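PDB 6VXC: trans-4-hydroxy-L-proline dehydratase from Clostridioides difficile 70-100-2010, which dehydrates trans-4-hydroxy-L-proline to (S)-1-pyrroline-5-carboxylate by glycyl-radical chemistry, a step in the anaerobic degradation of hydroxyproline. Local coordinates for residues Asp85-Ile89 with Val90-Gly94; Cys107-Met111 with Glu112-Val116; Lys490-Ile493 with Gly494-Gly498. One frame throughout, in Å; residues are numbered along the deposited sequence.

How the interactions relate
All three are local contacts between near neighbours in one chain, following one another along the PFL-like part of the protein; none touches another. Interaction 1 is wholly buried, in the loop between helix 64-78 and strand 99-101, where paired carboxylates are met by a lysine and a water. Interaction 2 follows strand 99-101 and is only partly buried; its chemistry is that of a helix N-terminus, with direct side-chain-to-backbone bonds at the start of helix 111-119. Interaction 3 lies at the surface, about 54 Å from interaction 1 between centres and across the chain's centre from it; there a glutamine folds over the backbone leaving a small hairpin, mostly through van der Waals contacts.

Interaction 1 of 3, residues Asp85-Ile89 with Val90-Gly94; sequences DGELI and VGEKG
Glu87 reaches over Val90 to the carboxylate of Glu92 and spans the bend of the loop with an extended side chain. Its CB points toward residues 90-94, and the side chain also touches Leu32 of helix 27-38. CG stands opposite the backbone carbonyl carbon (chi1 -78°), and from there the chain runs straight out to the carboxylate. OE1 passes 3.8 Å from Val90 CG1, the methyl anti to the valine's carbonyl carbon. The same oxygen accepts from water 1 (2.8 Å), and that water in turn accepts from Gly91 N (2.8 Å), so the buried amide is tied to the glutamate through one solvent molecule. OE2 comes 3.9 Å from Glu92 OE2, with the two carboxylate planes only 5° apart. Glu92 gets there by a bend at chi2 (-77°). Lys337 NZ forms salt bridges with both of these oxygens, which probably offsets their repulsion; Asn84 ND2 also bonds Glu87 OE2 and Asn340 ND2 bonds Glu92 OE2. Ile89 and Leu88 pack on helices 276-293 and 324-339 respectively. The result is a buried connecting loop of the PFL-like fold, packed between helices and tied to helix 324-339 by a lysine shared by two glutamates.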
ATOM      1  N   ASP A  85     -17.584   6.418 -22.732  1.00 20.73           N
ATOM      2  CA  ASP A  85     -18.412   5.656 -23.653  1.00 21.27           C
ATOM      3  C   ASP A  85     -18.467   4.183 -23.256  1.00 20.83           C
ATOM      4  O   ASP A  85     -17.440   3.503 -23.200  1.00 22.38           O
ATOM      5  CB  ASP A  85     -17.893   5.809 -25.079  1.00 25.69           C
ATOM      6  CG  ASP A  85     -18.791   5.135 -26.091  1.00 32.87           C
ATOM      7  OD1 ASP A  85     -19.967   5.551 -26.195  1.00 40.85           O
ATOM      8  OD2 ASP A  85     -18.331   4.199 -26.775  1.00 37.22           O
ATOM      9  N   GLY A  86     -19.672   3.693 -22.988  1.00 20.76           N
ATOM     10  CA  GLY A  86     -19.892   2.313 -22.642  1.00 19.67           C
ATOM     11  C   GLY A  86     -19.919   2.014 -21.161  1.00 17.14           C
ATOM     12  O   GLY A  86     -20.203   0.873 -20.786  1.00 20.12           O
ATOM     13  N   GLU A  87     -19.688   3.003 -20.305  1.00 17.37           N
ATOM     14  CA  GLU A  87     -19.637   2.732 -18.878  1.00 15.22           C
ATOM     15  C   GLU A  87     -20.981   2.265 -18.345  1.00 14.63           C
ATOM     16  O   GLU A  87     -22.043   2.677 -18.813  1.00 15.67           O
ATOM     17  CB  GLU A  87     -19.174   3.963 -18.108  1.00 19.62           C
ATOM     18  CG  GLU A  87     -17.678   4.163 -18.207  1.00 16.08           C
ATOM     19  CD  GLU A  87     -17.173   5.291 -17.335  1.00 19.59           C
ATOM     20  OE1 GLU A  87     -17.940   6.245 -17.061  1.00 17.24           O
ATOM     21  OE2 GLU A  87     -15.995   5.206 -16.916  1.00 23.82           O
ATOM     22  N   LEU A  88     -20.912   1.373 -17.368  1.00 15.33           N
ATOM     23  CA  LEU A  88     -22.013   1.051 -16.478  1.00 16.84           C
ATOM     24  C   LEU A  88     -21.802   1.588 -15.070  1.00 17.04           C
ATOM     25  O   LEU A  88     -22.779   1.902 -14.392  1.00 17.47           O
ATOM     26  CB  LEU A  88     -22.223  -0.469 -16.418  1.00 17.05           C
ATOM     27  CG  LEU A  88     -22.711  -1.207 -17.679  1.00 16.60           C
ATOM     28  CD1 LEU A  88     -22.733  -2.718 -17.479  1.00 16.19           C
ATOM     29  CD2 LEU A  88     -24.099  -0.724 -18.085  1.00 18.83           C
ATOM     30  N   ILE A  89     -20.547   1.701 -14.630  1.00 19.08           N
ATOM     31  CA  ILE A  89     -20.168   2.331 -13.365  1.00 16.98           C
ATOM     32  C   ILE A  89     -19.467   3.639 -13.695  1.00 15.50           C
ATOM     33  O   ILE A  89     -18.531   3.647 -14.498  1.00 15.30           O
ATOM     34  CB  ILE A  89     -19.234   1.418 -12.543  1.00 18.06           C
ATOM     35  CG1 ILE A  89     -19.895   0.070 -12.279  1.00 15.81           C
ATOM     36  CG2 ILE A  89     -18.803   2.106 -11.218  1.00 16.17           C
ATOM     37  CD1 ILE A  89     -21.180   0.167 -11.491  1.00 14.20           C
ATOM     38  N   VAL A  90     -19.870   4.734 -13.039  1.00 18.07           N
ATOM     39  CA  VAL A  90     -19.377   6.064 -13.389  1.00 16.15           C
ATOM     40  C   VAL A  90     -18.653   6.694 -12.204  1.00 16.67           C
ATOM     41  O   VAL A  90     -18.913   6.380 -11.034  1.00 16.65           O
ATOM     42  CB  VAL A  90     -20.508   7.004 -13.872  1.00 17.26           C
ATOM     43  CG1 VAL A  90     -21.204   6.435 -15.114  1.00 15.32           C
ATOM     44  CG2 VAL A  90     -21.487   7.264 -12.743  1.00 12.35           C
ATOM     45  N   GLY A  91     -17.745   7.612 -12.530  1.00 15.83           N
ATOM     46  CA  GLY A  91     -16.943   8.330 -11.556  1.00 14.32           C
ATOM     47  C   GLY A  91     -15.458   8.284 -11.882  1.00 17.89           C
ATOM     48  O   GLY A  91     -14.884   7.204 -12.070  1.00 18.08           O
ATOM     49  N   GLU A  92     -14.829   9.455 -11.965  1.00 18.49           N
ATOM     50  CA  GLU A  92     -13.395   9.598 -12.188  1.00 17.77           C
ATOM     51  C   GLU A  92     -12.843  10.576 -11.152  1.00 16.80           C
ATOM     52  O   GLU A  92     -13.507  11.556 -10.809  1.00 15.80           O
ATOM     53  CB  GLU A  92     -13.084  10.108 -13.612  1.00 17.46           C
ATOM     54  CG  GLU A  92     -13.413   9.149 -14.771  1.00 21.58           C
ATOM     55  CD  GLU A  92     -12.396   8.009 -14.937  1.00 21.41           C
ATOM     56  OE1 GLU A  92     -11.250   8.155 -14.454  1.00 18.65           O
ATOM     57  OE2 GLU A  92     -12.746   6.978 -15.565  1.00 21.27           O
ATOM     58  N   LYS A  93     -11.636  10.303 -10.645  1.00 13.86           N
ATOM     59  CA  LYS A  93     -11.009  11.249  -9.726  1.00 12.40           C
ATOM     60  C   LYS A  93     -10.713  12.573 -10.421  1.00 16.32           C
ATOM     61  O   LYS A  93     -11.020  13.642  -9.888  1.00 16.12           O
ATOM     62  CB  LYS A  93      -9.726  10.663  -9.137  1.00 12.61           C
ATOM     63  CG  LYS A  93      -9.928   9.536  -8.134  1.00 12.99           C
ATOM     64  CD  LYS A  93      -8.595   8.937  -7.666  1.00 10.72           C
ATOM     65  CE  LYS A  93      -7.792   9.934  -6.815  1.00 13.16           C
ATOM     66  NZ  LYS A  93      -6.386   9.502  -6.581  1.00 13.27           N
ATOM     67  N   GLY A  94     -10.113  12.521 -11.611  1.00 15.41           N
ATOM     68  CA  GLY A  94      -9.714  13.695 -12.355  1.00 20.14           C
ATOM     69  C   GLY A  94     -10.640  14.012 -13.514  1.00 22.59           C
ATOM     70  O   GLY A  94     -11.785  13.552 -13.573  1.00 22.59           O
TER
HETATM   71  O   HOH W   1     -16.980   8.116 -15.210  1.00 16.78           O

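Interaction 2 of 3, residues Cys107-Met111 with Glu112-Val116; sequences CCHTM and EDLEV
Thr110 OG1 accepts from the backbone N of Asp113 (2.9 Å) and also bonds water 2 (2.9 Å), which donates onward to Glu112 OE1 (3.1 Å). The hydroxyl reaches the amide because it sits between its own backbone N and carbonyl carbon (chi1 67°), turned toward the first turn of the helix. Asp113 answers in the reverse direction: its OD2 accepts from Thr110 N at 3.0 Å. Thr110 N meets this oxygen from above the carboxylate plane, 37° out of it, and the two side chains cross at a slant. Together the reciprocal bonds make a capping box, with Thr110 as N-cap of helix 111-119. They engage two backbone N-H groups at the N-terminal end of the helix, where its dipole would also suit the negative charge of Asp113. Ordinary helical bonding takes over at once, Leu114 N donating to Thr110 O (3.1 Å) and Glu115 N to Met111 O (3.1 Å).

His109 packs just ahead of the cap. Its CB rests against CB of Asp113, and His109 CD2, at the ring edge, lies 3.9 Å from Asp113 OD2, with ring and carboxylate planes 88° apart. Leu114, on the first turn, sets its CD2 near His109 CB, while its CD1 lies 4.1 Å from Met111 CE, brought round by bends at chi2 and chi3 of the methionine. Helix 129-143 covers this side: Met111 touches Lys136 and Ile140, Leu114 touches His135, and Arg132 forms a salt bridge with Glu115 OE1.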
ATOM      1  N   CYS A 107       0.956  18.800  -0.290  1.00 16.03           N
ATOM      2  CA  CYS A 107       2.210  19.125  -0.968  1.00 17.09           C
ATOM      3  C   CYS A 107       1.890  20.056  -2.124  1.00 18.26           C
ATOM      4  O   CYS A 107       1.267  19.650  -3.111  1.00 18.77           O
ATOM      5  CB  CYS A 107       2.944  17.876  -1.467  1.00 19.11           C
ATOM      6  SG  CYS A 107       4.504  18.265  -2.301  1.00 23.86           S
ATOM      7  N   CYS A 108       2.313  21.301  -1.991  1.00 16.59           N
ATOM      8  CA  CYS A 108       2.164  22.292  -3.038  1.00 15.55           C
ATOM      9  C   CYS A 108       3.434  22.255  -3.869  1.00 17.71           C
ATOM     10  O   CYS A 108       4.481  22.726  -3.423  1.00 20.56           O
ATOM     11  CB  CYS A 108       1.929  23.669  -2.429  1.00 19.24           C
ATOM     12  SG  CYS A 108       1.797  24.957  -3.646  1.00 21.29           S
ATOM     13  N   HIS A 109       3.357  21.678  -5.061  1.00 17.64           N
ATOM     14  CA  HIS A 109       4.567  21.451  -5.841  1.00 19.06           C
ATOM     15  C   HIS A 109       5.233  22.764  -6.232  1.00 20.83           C
ATOM     16  O   HIS A 109       4.578  23.796  -6.379  1.00 20.55           O
ATOM     17  CB  HIS A 109       4.251  20.650  -7.103  1.00 19.47           C
ATOM     18  CG  HIS A 109       3.802  19.255  -6.822  1.00 21.58           C
ATOM     19  ND1 HIS A 109       2.507  18.834  -7.024  1.00 22.63           N
ATOM     20  CD2 HIS A 109       4.473  18.189  -6.326  1.00 22.79           C
ATOM     21  CE1 HIS A 109       2.402  17.567  -6.671  1.00 23.94           C
ATOM     22  NE2 HIS A 109       3.579  17.153  -6.241  1.00 21.05           N
ATOM     23  N   THR A 110       6.560  22.724  -6.350  1.00 20.60           N
ATOM     24  CA  THR A 110       7.299  23.804  -6.985  1.00 20.26           C
ATOM     25  C   THR A 110       7.179  23.685  -8.502  1.00 25.05           C
ATOM     26  O   THR A 110       6.833  22.630  -9.047  1.00 21.31           O
ATOM     27  CB  THR A 110       8.778  23.774  -6.597  1.00 17.40           C
ATOM     28  OG1 THR A 110       9.387  22.605  -7.157  1.00 27.18           O
ATOM     29  CG2 THR A 110       8.952  23.750  -5.093  1.00 20.65           C
ATOM     30  N   MET A 111       7.490  24.783  -9.196  1.00 20.48           N
ATOM     31  CA  MET A 111       7.507  24.718 -10.651  1.00 21.51           C
ATOM     32  C   MET A 111       8.559  23.732 -11.137  1.00 23.69           C
ATOM     33  O   MET A 111       8.381  23.102 -12.186  1.00 22.58           O
ATOM     34  CB  MET A 111       7.720  26.113 -11.242  1.00 22.65           C
ATOM     35  CG  MET A 111       6.631  27.120 -10.849  1.00 22.91           C
ATOM     36  SD  MET A 111       4.929  26.615 -11.202  1.00 25.26           S
ATOM     37  CE  MET A 111       5.003  26.392 -12.978  1.00 21.78           C
ATOM     38  N   GLU A 112       9.656  23.570 -10.389  1.00 26.49           N
ATOM     39  CA  GLU A 112      10.625  22.546 -10.758  1.00 25.89           C
ATOM     40  C   GLU A 112      10.031  21.149 -10.604  1.00 24.31           C
ATOM     41  O   GLU A 112      10.297  20.271 -11.427  1.00 23.95           O
ATOM     42  CB  GLU A 112      11.906  22.666  -9.934  1.00 28.10           C
ATOM     43  CG  GLU A 112      12.967  21.673 -10.412  1.00 44.01           C
ATOM     44  CD  GLU A 112      14.208  21.609  -9.536  1.00 63.00           C
ATOM     45  OE1 GLU A 112      14.250  22.292  -8.489  1.00 66.71           O
ATOM     46  OE2 GLU A 112      15.155  20.882  -9.916  1.00 68.09           O
ATOM     47  N   ASP A 113       9.249  20.917  -9.545  1.00 25.59           N
ATOM     48  CA  ASP A 113       8.558  19.642  -9.395  1.00 22.13           C
ATOM     49  C   ASP A 113       7.754  19.311 -10.643  1.00 21.79           C
ATOM     50  O   ASP A 113       7.794  18.183 -11.145  1.00 20.50           O
ATOM     51  CB  ASP A 113       7.629  19.662  -8.178  1.00 21.68           C
ATOM     52  CG  ASP A 113       8.364  19.561  -6.860  1.00 20.43           C
ATOM     53  OD1 ASP A 113       9.458  18.976  -6.807  1.00 22.18           O
ATOM     54  OD2 ASP A 113       7.818  20.051  -5.854  1.00 24.60           O
ATOM     55  N   LEU A 114       6.987  20.283 -11.136  1.00 20.20           N
ATOM     56  CA  LEU A 114       6.175  20.048 -12.320  1.00 20.10           C
ATOM     57  C   LEU A 114       7.048  19.713 -13.512  1.00 22.78           C
ATOM     58  O   LEU A 114       6.731  18.805 -14.285  1.00 20.00           O
ATOM     59  CB  LEU A 114       5.315  21.271 -12.621  1.00 23.49           C
ATOM     60  CG  LEU A 114       4.336  21.637 -11.512  1.00 23.42           C
ATOM     61  CD1 LEU A 114       3.378  22.727 -11.976  1.00 22.00           C
ATOM     62  CD2 LEU A 114       3.589  20.408 -11.028  1.00 24.51           C
ATOM     63  N   GLU A 115       8.166  20.425 -13.661  1.00 22.03           N
ATOM     64  CA  GLU A 115       9.101  20.137 -14.742  1.00 25.36           C
ATOM     65  C   GLU A 115       9.657  18.720 -14.632  1.00 22.64           C
ATOM     66  O   GLU A 115       9.819  18.025 -15.639  1.00 20.65           O
ATOM     67  CB  GLU A 115      10.236  21.170 -14.726  1.00 29.03           C
ATOM     68  CG  GLU A 115      11.164  21.146 -15.937  1.00 40.08           C
ATOM     69  CD  GLU A 115      10.577  21.815 -17.165  1.00 56.05           C
ATOM     70  OE1 GLU A 115       9.384  22.198 -17.132  1.00 65.67           O
ATOM     71  OE2 GLU A 115      11.312  21.954 -18.170  1.00 60.99           O
ATOM     72  N   VAL A 116      10.025  18.307 -13.425  1.00 19.12           N
ATOM     73  CA  VAL A 116      10.621  16.993 -13.247  1.00 22.50           C
ATOM     74  C   VAL A 116       9.619  15.889 -13.585  1.00 20.65           C
ATOM     75  O   VAL A 116       9.945  14.931 -14.290  1.00 20.31           O
ATOM     76  CB  VAL A 116      11.170  16.851 -11.820  1.00 22.21           C
ATOM     77  CG1 VAL A 116      11.522  15.399 -11.539  1.00 24.25           C
ATOM     78  CG2 VAL A 116      12.393  17.748 -11.653  1.00 26.22           C
TER
HETATM   79  O   HOH W   2      12.098  22.113  -6.206  1.00 31.24           O

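Interaction 3 of 3, residues Lys490-Ile493 with Gly494-Gly498; sequences KKQI and GIETG
Gln492 folds its side chain over the backbone of Gly494, and these two residues with Ile493 between them carry the contact. CG of the glutamine stands opposite its own backbone N (chi1 -173°), then the chain bends at chi2 (70°) and swings the amide forward along the direction of the polypeptide. Gly494, lacking a side chain, brings its carbonyl O against this folded chain, 3.9 Å from Gln492 CG and 3.5 Å from Gln492 NE2. The two flanking atoms thus meet a bare stretch of backbone rather than another side chain. A little further on, Gln492 NE2 approaches CG of Glu496 at 4.1 Å. That CG is the nearest atom of Glu496, so the amide meets the aliphatic part of the glutamate. The two side chains cross at about a right angle, and the amide and carboxylate planes stand 89° apart.

Ile493 turns the other way. Its closeness to Gly494 is that of chain neighbours; the bulk of the side chain leads into the protein and packs on Ala162 and Ala166 of helix 158-166 and on Met168.

Asn483 holds both ends of the segment, its O taking the hydrogen bond from Gln492 NE2 and its OD1 accepting from Gly498 N. Ile493 and Gly494 both bond to Gly484 through their backbones, next to the pairing of strand 485-486 with the weakly bonded strand 491-492. This is the exit from a short two-stranded antiparallel beta hairpin at the protein surface, where the weak second strand gives way to the loop leading to helix 506-538.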
ATOM      1  N   LYS A 490      28.973  10.957   4.852  1.00 24.49           N
ATOM      2  CA  LYS A 490      30.153  11.526   5.504  1.00 22.68           C
ATOM      3  C   LYS A 490      29.753  12.457   6.647  1.00 24.50           C
ATOM      4  O   LYS A 490      30.365  13.501   6.873  1.00 26.44           O
ATOM      5  CB  LYS A 490      31.039  12.240   4.480  1.00 23.93           C
ATOM      6  CG  LYS A 490      32.000  11.294   3.726  1.00 27.63           C
ATOM      7  CD  LYS A 490      32.134  11.666   2.253  1.00 32.04           C
ATOM      8  CE  LYS A 490      33.566  11.635   1.748  1.00 36.58           C
ATOM      9  NZ  LYS A 490      34.316  10.425   2.201  1.00 45.30           N
ATOM     10  N   LYS A 491      28.705  12.071   7.371  1.00 20.54           N
ATOM     11  CA  LYS A 491      28.223  12.808   8.527  1.00 19.09           C
ATOM     12  C   LYS A 491      28.031  11.855   9.693  1.00 19.89           C
ATOM     13  O   LYS A 491      27.858  10.642   9.512  1.00 18.90           O
ATOM     14  CB  LYS A 491      26.900  13.526   8.248  1.00 20.57           C
ATOM     15  CG  LYS A 491      26.969  14.501   7.103  1.00 27.12           C
ATOM     16  CD  LYS A 491      25.941  15.623   7.242  1.00 30.14           C
ATOM     17  CE  LYS A 491      24.541  15.130   7.482  1.00 30.43           C
ATOM     18  NZ  LYS A 491      23.527  16.240   7.353  1.00 29.37           N
ATOM     19  N   GLN A 492      28.053  12.425  10.898  1.00 15.24           N
ATOM     20  CA  GLN A 492      27.705  11.697  12.114  1.00 17.78           C
ATOM     21  C   GLN A 492      26.183  11.616  12.197  1.00 19.72           C
ATOM     22  O   GLN A 492      25.521  12.574  12.592  1.00 23.28           O
ATOM     23  CB  GLN A 492      28.286  12.393  13.340  1.00 19.24           C
ATOM     24  CG  GLN A 492      28.111  11.614  14.637  1.00 21.07           C
ATOM     25  CD  GLN A 492      28.971  10.356  14.698  1.00 18.24           C
ATOM     26  OE1 GLN A 492      29.848  10.147  13.867  1.00 21.43           O
ATOM     27  NE2 GLN A 492      28.704   9.506  15.670  1.00 19.60           N
ATOM     28  N   ILE A 493      25.627  10.453  11.873  1.00 17.21           N
ATOM     29  CA  ILE A 493      24.182  10.263  11.820  1.00 16.06           C
ATOM     30  C   ILE A 493      23.668   9.551  13.064  1.00 15.10           C
ATOM     31  O   ILE A 493      22.615   9.905  13.590  1.00 15.21           O
ATOM     32  CB  ILE A 493      23.791   9.499  10.528  1.00 17.66           C
ATOM     33  CG1 ILE A 493      24.159  10.328   9.284  1.00 14.08           C
ATOM     34  CG2 ILE A 493      22.318   9.058  10.540  1.00 15.88           C
ATOM     35  CD1 ILE A 493      23.470  11.674   9.234  1.00 14.78           C
ATOM     36  N   GLY A 494      24.418   8.580  13.565  1.00 16.09           N
ATOM     37  CA  GLY A 494      24.060   7.830  14.749  1.00 16.98           C
ATOM     38  C   GLY A 494      24.804   8.287  15.989  1.00 17.02           C
ATOM     39  O   GLY A 494      25.279   9.423  16.077  1.00 18.74           O
ATOM     40  N   ILE A 495      24.890   7.390  16.969  1.00 18.15           N
ATOM     41  CA  ILE A 495      25.548   7.664  18.245  1.00 15.97           C
ATOM     42  C   ILE A 495      26.870   6.899  18.307  1.00 18.18           C
ATOM     43  O   ILE A 495      27.135   6.014  17.501  1.00 17.23           O
ATOM     44  CB  ILE A 495      24.655   7.305  19.447  1.00 15.92           C
ATOM     45  CG1 ILE A 495      24.117   5.877  19.317  1.00 18.68           C
ATOM     46  CG2 ILE A 495      23.499   8.287  19.548  1.00 18.63           C
ATOM     47  CD1 ILE A 495      23.435   5.339  20.558  1.00 14.02           C
ATOM     48  N   GLU A 496      27.703   7.244  19.294  1.00 18.38           N
ATOM     49  CA  GLU A 496      29.013   6.602  19.473  1.00 24.52           C
ATOM     50  C   GLU A 496      28.858   5.344  20.313  1.00 21.91           C
ATOM     51  O   GLU A 496      28.883   5.391  21.536  1.00 26.18           O
ATOM     52  CB  GLU A 496      30.009   7.556  20.121  1.00 21.36           C
ATOM     53  CG  GLU A 496      30.509   8.657  19.207  1.00 29.68           C
ATOM     54  CD  GLU A 496      31.507   9.600  19.893  1.00 42.91           C
ATOM     55  OE1 GLU A 496      32.083   9.223  20.942  1.00 40.82           O
ATOM     56  OE2 GLU A 496      31.705  10.719  19.368  1.00 46.89           O
ATOM     57  N   THR A 497      28.717   4.196  19.657  1.00 16.79           N
ATOM     58  CA  THR A 497      28.613   2.939  20.390  1.00 17.31           C
ATOM     59  C   THR A 497      29.955   2.230  20.561  1.00 16.31           C
ATOM     60  O   THR A 497      30.009   1.178  21.202  1.00 20.15           O
ATOM     61  CB  THR A 497      27.590   2.006  19.715  1.00 17.84           C
ATOM     62  OG1 THR A 497      27.775   2.011  18.297  1.00 16.53           O
ATOM     63  CG2 THR A 497      26.172   2.461  20.040  1.00 16.42           C
ATOM     64  N   GLY A 498      31.031   2.778  20.018  1.00 17.81           N
ATOM     65  CA  GLY A 498      32.356   2.221  20.209  1.00 17.91           C
ATOM     66  C   GLY A 498      33.032   1.896  18.895  1.00 19.28           C
ATOM     67  O   GLY A 498      32.367   1.722  17.870  1.00 20.31           O
TER